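Local coordinates for protein dTDP-4-dehydrorhamnose 3-epimerase (Streptomyces niveus, PDB 2C0Z) that epimerises a dTDP-linked 4-keto-6-deoxy sugar at C3, acting together with NovU to supply the sugar precursor of the antibiotic novobiocin, at residues A80-C85 / R117-L122; G88-V93 / D135-C140; L15-V20 / V94-V99. All blocks are in the same frame, centred on the assembly; numbering follows the deposited sequence. Where two conformers were deposited one is given.

Interaction 1: residues A80-C85 / R117-L122; sequences AKYVTC and RRAVYL. With EDO (1,2-ethanediol), chain C; EDO (1,2-ethanediol), chain D.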
loop_
_atom_site.group_PDB
_atom_site.type_symbol
_atom_site.label_atom_id
_atom_site.label_comp_id
_atom_site.label_asym_id
_atom_site.label_seq_id
_atom_site.Cartn_x
_atom_site.Cartn_y
_atom_site.Cartn_z
ATOM N N ALA A 80 -2.453 0.703 -15.413
ATOM C CA ALA A 80 -2.180 -0.591 -14.806
ATOM C C ALA A 80 -2.375 -0.476 -13.306
ATOM O O ALA A 80 -2.198 0.586 -12.747
ATOM C CB ALA A 80 -0.782 -0.987 -15.083
ATOM N N LYS A 81 -2.742 -1.584 -12.681
ATOM C CA LYS A 81 -3.066 -1.591 -11.252
ATOM C C LYS A 81 -2.415 -2.787 -10.583
ATOM O O LYS A 81 -2.337 -3.867 -11.159
ATOM C CB LYS A 81 -4.589 -1.709 -11.025
ATOM C CG LYS A 81 -5.391 -0.489 -11.284
ATOM C CD LYS A 81 -6.864 -0.754 -10.844
ATOM C CE LYS A 81 -7.417 0.428 -10.095
ATOM N NZ LYS A 81 -7.000 1.715 -10.714
ATOM N N TYR A 82 -2.015 -2.593 -9.338
ATOM C CA TYR A 82 -1.388 -3.616 -8.510
ATOM C C TYR A 82 -2.163 -3.626 -7.219
ATOM O O TYR A 82 -2.107 -2.675 -6.444
ATOM C CB TYR A 82 0.084 -3.231 -8.343
ATOM C CG TYR A 82 1.036 -4.282 -7.826
ATOM C CD1 TYR A 82 1.141 -4.520 -6.475
ATOM C CD2 TYR A 82 1.835 -5.021 -8.687
ATOM C CE1 TYR A 82 2.028 -5.471 -5.975
ATOM C CE2 TYR A 82 2.722 -5.955 -8.214
ATOM C CZ TYR A 82 2.828 -6.176 -6.840
ATOM O OH TYR A 82 3.748 -7.086 -6.391
ATOM N N VAL A 83 -2.904 -4.704 -6.999
ATOM C CA VAL A 83 -3.928 -4.775 -5.969
ATOM C C VAL A 83 -3.662 -5.863 -4.945
ATOM O O VAL A 83 -3.299 -6.981 -5.300
ATOM C CB VAL A 83 -5.356 -4.846 -6.549
ATOM C CG1 VAL A 83 -5.595 -6.123 -7.312
ATOM C CG2 VAL A 83 -6.407 -4.650 -5.456
ATOM N N THR A 84 -3.910 -5.541 -3.665
ATOM C CA THR A 84 -3.828 -6.531 -2.610
ATOM C C THR A 84 -4.863 -6.286 -1.532
ATOM O O THR A 84 -5.386 -5.178 -1.403
ATOM C CB THR A 84 -2.395 -6.536 -2.025
ATOM O OG1 THR A 84 -2.185 -7.718 -1.275
ATOM C CG2 THR A 84 -2.140 -5.414 -1.043
ATOM N N CYS A 85 -5.211 -7.322 -0.787
ATOM C CA CYS A 85 -6.138 -7.159 0.336
ATOM C C CYS A 85 -5.364 -7.166 1.636
ATOM O O CYS A 85 -4.660 -8.124 1.949
ATOM C CB CYS A 85 -7.189 -8.247 0.319
ATOM S SG CYS A 85 -8.290 -8.226 1.762
ATOM N N ARG A 117 -2.115 -13.061 1.512
ATOM C CA ARG A 117 -1.615 -11.741 1.165
ATOM C C ARG A 117 -0.981 -11.636 -0.232
ATOM O O ARG A 117 0.033 -10.933 -0.452
ATOM C CB ARG A 117 -0.664 -11.250 2.249
ATOM C CG ARG A 117 -1.352 -11.054 3.588
ATOM C CD ARG A 117 -0.504 -10.283 4.598
ATOM N NE ARG A 117 -1.131 -10.137 5.926
ATOM C CZ ARG A 117 -1.927 -9.147 6.288
ATOM N NH1 ARG A 117 -2.198 -8.137 5.473
ATOM N NH2 ARG A 117 -2.436 -9.152 7.516
ATOM N N ARG A 118 -1.619 -12.320 -1.186
ATOM C CA ARG A 118 -1.252 -12.233 -2.589
ATOM C C ARG A 118 -1.643 -10.857 -3.150
ATOM O O ARG A 118 -2.449 -10.115 -2.561
ATOM C CB ARG A 118 -1.890 -13.359 -3.396
ATOM C CG ARG A 118 -1.669 -14.735 -2.785
ATOM C CD ARG A 118 -0.486 -15.364 -3.290
ATOM N NE ARG A 118 -0.092 -16.624 -2.639
ATOM C CZ ARG A 118 -0.181 -17.809 -3.200
ATOM N NH1 ARG A 118 -0.704 -17.962 -4.417
ATOM N NH2 ARG A 118 0.240 -18.867 -2.532
ATOM N N ALA A 119 -1.049 -10.535 -4.282
ATOM C CA ALA A 119 -1.365 -9.340 -5.040
ATOM C C ALA A 119 -1.631 -9.762 -6.490
ATOM O O ALA A 119 -1.131 -10.792 -6.945
ATOM C CB ALA A 119 -0.245 -8.326 -4.960
ATOM N N VAL A 120 -2.412 -8.948 -7.191
ATOM C CA VAL A 120 -2.634 -9.123 -8.600
ATOM C C VAL A 120 -2.220 -7.867 -9.322
ATOM O O VAL A 120 -2.588 -6.768 -8.913
ATOM C CB VAL A 120 -4.104 -9.486 -8.911
ATOM C CG1 VAL A 120 -4.392 -9.429 -10.386
ATOM C CG2 VAL A 120 -4.449 -10.859 -8.403
ATOM N N TYR A 121 -1.436 -8.034 -10.394
ATOM C CA TYR A 121 -1.081 -6.961 -11.299
ATOM C C TYR A 121 -1.892 -7.138 -12.571
ATOM O O TYR A 121 -1.939 -8.218 -13.151
ATOM C CB TYR A 121 0.400 -6.973 -11.625
ATOM C CG TYR A 121 0.756 -6.042 -12.754
ATOM C CD1 TYR A 121 0.774 -4.666 -12.550
ATOM C CD2 TYR A 121 1.059 -6.519 -14.022
ATOM C CE1 TYR A 121 1.077 -3.792 -13.573
ATOM C CE2 TYR A 121 1.360 -5.633 -15.048
ATOM C CZ TYR A 121 1.358 -4.276 -14.805
ATOM O OH TYR A 121 1.689 -3.367 -15.818
ATOM N N LEU A 122 -2.533 -6.069 -12.985
ATOM C CA LEU A 122 -3.276 -6.059 -14.245
ATOM C C LEU A 122 -2.855 -4.913 -15.121
ATOM O O LEU A 122 -2.723 -3.781 -14.672
ATOM C CB LEU A 122 -4.779 -6.053 -14.029
ATOM C CG LEU A 122 -5.380 -5.029 -13.103
ATOM C CD1 LEU A 122 -6.766 -4.639 -13.554
ATOM C CD2 LEU A 122 -5.442 -5.565 -11.677
HETATM C C1 EDO C . 2.097 -16.391 0.922
HETATM O O1 EDO C . 1.138 -16.082 -0.067
HETATM C C2 EDO C . 1.891 -17.829 1.333
HETATM O O2 EDO C . 1.812 -18.655 0.178
HETATM C C1 EDO D . -1.789 -12.671 9.732
HETATM O O1 EDO D . -1.407 -11.551 8.924
HETATM C C2 EDO D . -2.968 -13.473 9.173
HETATM O O2 EDO D . -4.119 -12.636 9.092
HETATM O O HOH W 1 -0.061 -8.239 0.467
HETATM O O HOH W 2 -4.417 -10.073 -0.601
HETATM O O HOH W 3 -1.936 -7.955 2.562
#

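Interaction 2: residues G88-V93 / D135-C140; sequences GAVFDV and DEATLC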
loop_
_atom_site.group_PDB
_atom_site.type_symbol
_atom_site.label_atom_id
_atom_site.label_comp_id
_atom_site.label_asym_id
_atom_site.label_seq_id
_atom_site.Cartn_x
_atom_site.Cartn_y
_atom_site.Cartn_z
ATOM N N GLY A 88 -9.090 -8.610 5.880
ATOM C CA GLY A 88 -10.246 -9.343 5.444
ATOM C C GLY A 88 -9.957 -10.217 4.241
ATOM O O GLY A 88 -8.850 -10.743 4.072
ATOM N N ALA A 89 -10.991 -10.412 3.428
ATOM C CA ALA A 89 -10.886 -11.268 2.264
ATOM C C ALA A 89 -11.818 -10.788 1.168
ATOM O O ALA A 89 -12.949 -10.385 1.429
ATOM C CB ALA A 89 -11.220 -12.741 2.622
ATOM N N VAL A 90 -11.339 -10.856 -0.065
ATOM C CA VAL A 90 -12.165 -10.516 -1.230
ATOM C C VAL A 90 -12.002 -11.567 -2.305
ATOM O O VAL A 90 -10.981 -12.259 -2.379
ATOM C CB VAL A 90 -11.904 -9.130 -1.872
ATOM C CG1 VAL A 90 -11.936 -8.011 -0.825
ATOM C CG2 VAL A 90 -10.644 -9.111 -2.735
ATOM N N PHE A 91 -13.055 -11.720 -3.105
ATOM C CA PHE A 91 -12.966 -12.435 -4.348
ATOM C C PHE A 91 -12.664 -11.379 -5.404
ATOM O O PHE A 91 -13.526 -10.554 -5.736
ATOM C CB PHE A 91 -14.288 -13.147 -4.611
ATOM C CG PHE A 91 -14.296 -14.003 -5.854
ATOM C CD1 PHE A 91 -13.532 -15.158 -5.908
ATOM C CD2 PHE A 91 -15.081 -13.653 -6.961
ATOM C CE1 PHE A 91 -13.555 -15.990 -7.052
ATOM C CE2 PHE A 91 -15.143 -14.490 -8.089
ATOM C CZ PHE A 91 -14.360 -15.643 -8.132
ATOM N N ASP A 92 -11.445 -11.390 -5.917
ATOM C CA ASP A 92 -10.973 -10.378 -6.856
ATOM C C ASP A 92 -11.079 -10.895 -8.278
ATOM O O ASP A 92 -10.673 -12.017 -8.576
ATOM C CB ASP A 92 -9.511 -10.056 -6.546
ATOM C CG ASP A 92 -9.029 -8.876 -7.314
ATOM O OD1 ASP A 92 -9.328 -7.750 -6.839
ATOM O OD2 ASP A 92 -8.434 -8.992 -8.415
ATOM N N VAL A 93 -11.604 -10.079 -9.169
ATOM C CA VAL A 93 -11.869 -10.511 -10.558
ATOM C C VAL A 93 -11.230 -9.582 -11.553
ATOM O O VAL A 93 -11.375 -8.340 -11.488
ATOM C CB VAL A 93 -13.388 -10.610 -10.806
ATOM C CG1 VAL A 93 -13.734 -10.940 -12.256
ATOM C CG2 VAL A 93 -13.976 -11.649 -9.898
ATOM N N ASP A 135 -16.774 -9.779 6.577
ATOM C CA ASP A 135 -17.814 -8.841 6.935
ATOM C C ASP A 135 -17.451 -7.452 6.403
ATOM O O ASP A 135 -18.309 -6.737 5.887
ATOM C CB ASP A 135 -18.011 -8.834 8.455
ATOM C CG ASP A 135 -18.735 -10.090 8.950
ATOM O OD1 ASP A 135 -19.427 -10.778 8.144
ATOM O OD2 ASP A 135 -18.630 -10.467 10.128
ATOM N N GLU A 136 -16.192 -7.085 6.533
ATOM C CA GLU A 136 -15.635 -5.912 5.835
ATOM C C GLU A 136 -14.287 -6.312 5.285
ATOM O O GLU A 136 -13.646 -7.164 5.874
ATOM C CB GLU A 136 -15.457 -4.723 6.754
ATOM C CG GLU A 136 -16.778 -4.229 7.373
ATOM C CD GLU A 136 -16.744 -2.790 7.884
ATOM O OE1 GLU A 136 -15.632 -2.241 8.111
ATOM O OE2 GLU A 136 -17.860 -2.203 8.066
ATOM N N ALA A 137 -13.836 -5.645 4.219
ATOM C CA ALA A 137 -12.540 -5.966 3.574
ATOM C C ALA A 137 -11.874 -4.699 3.061
ATOM O O ALA A 137 -12.542 -3.821 2.541
ATOM C CB ALA A 137 -12.753 -6.919 2.420
ATOM N N THR A 138 -10.551 -4.621 3.190
ATOM C CA THR A 138 -9.794 -3.458 2.775
ATOM C C THR A 138 -8.799 -3.823 1.677
ATOM O O THR A 138 -7.940 -4.686 1.879
ATOM C CB THR A 138 -9.004 -2.921 3.993
ATOM O OG1 THR A 138 -9.910 -2.644 5.083
ATOM C CG2 THR A 138 -8.312 -1.600 3.649
ATOM N N LEU A 139 -8.941 -3.188 0.518
ATOM C CA LEU A 139 -8.038 -3.353 -0.605
ATOM C C LEU A 139 -7.112 -2.153 -0.676
ATOM O O LEU A 139 -7.519 -1.029 -0.381
ATOM C CB LEU A 139 -8.804 -3.470 -1.920
ATOM C CG LEU A 139 -9.632 -4.713 -2.051
ATOM C CD1 LEU A 139 -10.228 -4.714 -3.445
ATOM C CD2 LEU A 139 -8.789 -5.925 -1.811
ATOM N N CYS A 140 -5.851 -2.406 -1.032
ATOM C CA CYS A 140 -4.879 -1.380 -1.313
ATOM C C CYS A 140 -4.457 -1.518 -2.768
ATOM O O CYS A 140 -4.202 -2.643 -3.238
ATOM C CB CYS A 140 -3.681 -1.535 -0.384
ATOM S SG CYS A 140 -2.439 -0.257 -0.570
#

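Interaction 3: residues L15-V20 / V94-V99; sequences LGIEGV and VVDLRV. With EDO (1,2-ethanediol), chain E.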
loop_
_atom_site.group_PDB
_atom_site.type_symbol
_atom_site.label_atom_id
_atom_site.label_comp_id
_atom_site.label_asym_id
_atom_site.label_seq_id
_atom_site.Cartn_x
_atom_site.Cartn_y
_atom_site.Cartn_z
ATOM N N LEU A 15 -1.405 -15.284 -14.762
ATOM C CA LEU A 15 -2.744 -15.849 -14.738
ATOM C C LEU A 15 -3.118 -16.182 -16.199
ATOM O O LEU A 15 -2.283 -16.141 -17.102
ATOM C CB LEU A 15 -3.714 -14.900 -14.033
ATOM C CG LEU A 15 -3.442 -14.668 -12.522
ATOM C CD1 LEU A 15 -4.567 -13.906 -11.881
ATOM C CD2 LEU A 15 -3.208 -15.979 -11.790
ATOM N N GLY A 16 -4.372 -16.532 -16.433
ATOM C CA GLY A 16 -4.781 -16.984 -17.750
ATOM C C GLY A 16 -5.018 -15.918 -18.814
ATOM O O GLY A 16 -5.229 -16.232 -19.983
ATOM N N ILE A 17 -5.008 -14.656 -18.404
ATOM C CA ILE A 17 -5.176 -13.500 -19.251
ATOM C C ILE A 17 -3.824 -12.831 -19.402
ATOM O O ILE A 17 -3.181 -12.493 -18.399
ATOM C CB ILE A 17 -6.157 -12.529 -18.614
ATOM C CG1 ILE A 17 -7.550 -13.165 -18.558
ATOM C CG2 ILE A 17 -6.148 -11.208 -19.372
ATOM C CD1 ILE A 17 -8.550 -12.352 -17.780
ATOM N N GLU A 18 -3.373 -12.665 -20.633
ATOM C CA GLU A 18 -2.083 -12.057 -20.921
ATOM C C GLU A 18 -2.040 -10.657 -20.344
ATOM O O GLU A 18 -2.946 -9.866 -20.548
ATOM C CB GLU A 18 -1.850 -11.997 -22.429
ATOM C CG GLU A 18 -0.593 -11.273 -22.872
ATOM C CD GLU A 18 -0.541 -11.041 -24.377
ATOM O OE1 GLU A 18 -1.572 -11.160 -25.088
ATOM O OE2 GLU A 18 0.563 -10.739 -24.859
ATOM N N GLY A 19 -0.975 -10.353 -19.624
ATOM C CA GLY A 19 -0.848 -9.069 -18.970
ATOM C C GLY A 19 -1.287 -9.042 -17.523
ATOM O O GLY A 19 -1.197 -7.986 -16.855
ATOM N N VAL A 20 -1.731 -10.180 -17.009
ATOM C CA VAL A 20 -2.198 -10.296 -15.623
ATOM C C VAL A 20 -1.323 -11.305 -14.897
ATOM O O VAL A 20 -1.080 -12.391 -15.410
ATOM C CB VAL A 20 -3.684 -10.706 -15.474
ATOM C CG1 VAL A 20 -4.074 -10.763 -14.002
ATOM C CG2 VAL A 20 -4.568 -9.738 -16.212
ATOM N N VAL A 94 -10.514 -10.181 -12.490
ATOM C CA VAL A 94 -10.000 -9.463 -13.648
ATOM C C VAL A 94 -10.781 -9.914 -14.880
ATOM O O VAL A 94 -11.185 -11.088 -15.008
ATOM C CB VAL A 94 -8.481 -9.646 -13.859
ATOM C CG1 VAL A 94 -7.685 -8.989 -12.731
ATOM C CG2 VAL A 94 -8.108 -11.111 -13.942
ATOM N N VAL A 95 -11.000 -8.973 -15.784
ATOM C CA VAL A 95 -11.824 -9.219 -16.979
ATOM C C VAL A 95 -11.077 -8.693 -18.175
ATOM O O VAL A 95 -10.650 -7.539 -18.179
ATOM C CB VAL A 95 -13.160 -8.511 -16.878
ATOM C CG1 VAL A 95 -14.021 -8.804 -18.149
ATOM C CG2 VAL A 95 -13.861 -8.927 -15.580
ATOM N N ASP A 96 -10.873 -9.534 -19.181
ATOM C CA ASP A 96 -10.219 -9.061 -20.389
ATOM C C ASP A 96 -11.191 -8.322 -21.265
ATOM O O ASP A 96 -12.031 -8.948 -21.892
ATOM C CB ASP A 96 -9.605 -10.229 -21.144
ATOM C CG ASP A 96 -8.613 -9.804 -22.191
ATOM O OD1 ASP A 96 -8.607 -8.614 -22.610
ATOM O OD2 ASP A 96 -7.785 -10.626 -22.642
ATOM N N LEU A 97 -11.052 -6.990 -21.333
ATOM C CA LEU A 97 -11.966 -6.130 -22.096
ATOM C C LEU A 97 -11.370 -5.732 -23.447
ATOM O O LEU A 97 -11.929 -4.876 -24.139
ATOM C CB LEU A 97 -12.301 -4.888 -21.262
ATOM C CG LEU A 97 -13.066 -5.177 -19.966
ATOM C CD1 LEU A 97 -13.208 -3.868 -19.187
ATOM C CD2 LEU A 97 -14.414 -5.803 -20.241
ATOM N N ARG A 98 -10.239 -6.333 -23.817
ATOM C CA ARG A 98 -9.479 -5.912 -24.997
ATOM C C ARG A 98 -10.016 -6.629 -26.236
ATOM O O ARG A 98 -9.781 -7.818 -26.441
ATOM C CB ARG A 98 -8.017 -6.215 -24.818
ATOM C CG ARG A 98 -7.420 -5.561 -23.571
ATOM C CD ARG A 98 -6.048 -6.030 -23.253
ATOM N NE ARG A 98 -6.046 -7.457 -22.933
ATOM C CZ ARG A 98 -4.978 -8.161 -22.536
ATOM N NH1 ARG A 98 -3.783 -7.600 -22.385
ATOM N NH2 ARG A 98 -5.117 -9.444 -22.263
ATOM N N VAL A 99 -10.745 -5.906 -27.054
ATOM C CA VAL A 99 -11.324 -6.467 -28.256
ATOM C C VAL A 99 -10.220 -7.007 -29.158
ATOM O O VAL A 99 -9.249 -6.320 -29.489
ATOM C CB VAL A 99 -12.201 -5.433 -28.983
ATOM C CG1 VAL A 99 -12.731 -5.992 -30.271
ATOM C CG2 VAL A 99 -13.328 -4.983 -28.095
HETATM C C1 EDO E . 2.144 -12.925 -19.141
HETATM O O1 EDO E . 1.512 -12.155 -20.142
HETATM C C2 EDO E . 1.385 -12.547 -17.878
HETATM O O2 EDO E . 0.016 -12.866 -17.961
#

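Interaction 1: residues A80-C85 / R117-L122
K81 and L122 face each other as an antiparallel hydrogen-bonded pair, K81 N giving to L122 O at 3.0 Å and L122 N returning to K81 O at 2.9 Å. V83 and V120 repeat the exchange two residues along, with V83 N 2.8 Å from V120 O, and the non-hydrogen-bonded pair Y82 and Y121 between them turns its amides outward, to L142 and W21 in the flanking strands. These are neighbouring strands in one antiparallel sheet of an RmlC-like cupin, and K81 is a probable substrate-binding residue whose NZ is held by Q79 and S143. Beyond A119 the strands part. With OG1 anti to the backbone N (chi1 -164°), T84 gives its hydroxyl proton to R118 O at 2.7 Å, from above the carbonyl plane; a water bridges the same OG1 to R117 O. Two more waters join C85 N to R118 O and C85 O to R117 NH1. The two tyrosine side chains cross at about a right angle, Y82 CD2 lying 3.8 Å from Y121 CB. Y82 OH is satisfied by W38 O, R118 NH1 by E22, and R117 NH1 also by V86 O; R118 NE and NH2, like R117 NH2, bind ethanediols probably from the crystallisation liquor.

Interaction 2: residues G88-V93 / D135-C140
V90 and A137 make the tight end of this contact: V90 CG1 comes within 3.5 Å of A137 CB, and A137 CB also lies 3.6 Å from A89 O. A second meeting follows deeper along the strands, where V90 and L139 reach toward each other tip to tip, V90 CG2 being 3.8 Å from L139 CD2. The first torsion of V90 (chi1 -51°) sets CG1 anti to the carbonyl carbon, where it touches both A137 and L139, while CG2 meets L139 alone. F130 packs against both V90 and L139, extending the apolar layer. The strand axes, at 62° to one another and 6.6 Å apart at their closest, belong to different sheets, so this is face-to-face packing in the jelly-roll sandwich of a cupin. Toward the start of both strands the contact thins out. G88 CA passes A137 CA at 4.5 Å, in a conformation that suits glycine, and the side chain of E136 turns away on the exposed side. S134 OG ties this end together, bonding to both A89 N and E136 O. Between the segments themselves the grip is chiefly van der Waals contact between aliphatic side chains, consistent with cohesion by exclusion of water rather than by directional bonds.

Interaction 3: residues L15-V20 / V94-V99
The type II beta turn from I17 to V20, in the connection between strands 11-14 and 20-30, packs against the end of strand 89-96 and the loop after it. Its peptide oxygen E18 O receives R98 NH2 at 2.8 Å, in the carbonyl plane and on a lone pair, while a weak bond from R98 NH1 reaches the same oxygen. D96 positions the arginine, which grips it side-on: R98 NE lies 2.8 Å from D96 OD1 and R98 NH2 is 2.9 Å from D96 OD2, both nitrogens approaching from above the carboxylate plane. D96 OD1 also takes the backbone N of R98 in an Asx turn, so the carboxylate holds the arginine at its backbone N and along one edge of its guanidinium; T103 and S101 add bonds to OD2. Here a turn between strands of one sheet of the jelly roll is bonded to the loop that leaves a strand of the other. I17 CG2 sits 3.5 Å from R98 NH2, while I17 CD1 runs on over the backbone to V94 CG2. V94 CG2 also meets V20 CG1 tip to tip at 4.0 Å, with CG1 of V20 standing anti to its backbone N (chi1 -179°). Elsewhere on the turn, G19 N and V20 O hold an ethanediol.

In the fold
All three contacts are largely buried, yet they illustrate how a sandwich fold varies its chemistry with place. Interaction 1, nearest the chain's centre, lies within one sheet and relies on backbone bonds, with water serving where the strands part. Interactions 2 and 3 both use strand 89-96 of the other sheet, at sites about 20 Å apart (between centres) and on opposite sides of the chain's centre: interaction 2 is mainly aliphatic across the sandwich, whereas interaction 3 adds arginine-to-carbonyl bonds where strand gives way to loop, the arginine being held by an aspartate of its own segment. Interaction 1 touches both, through C85 CB and L139 CD2 with interaction 2, and through V120 CG1 and V20 CG1 with interaction 3.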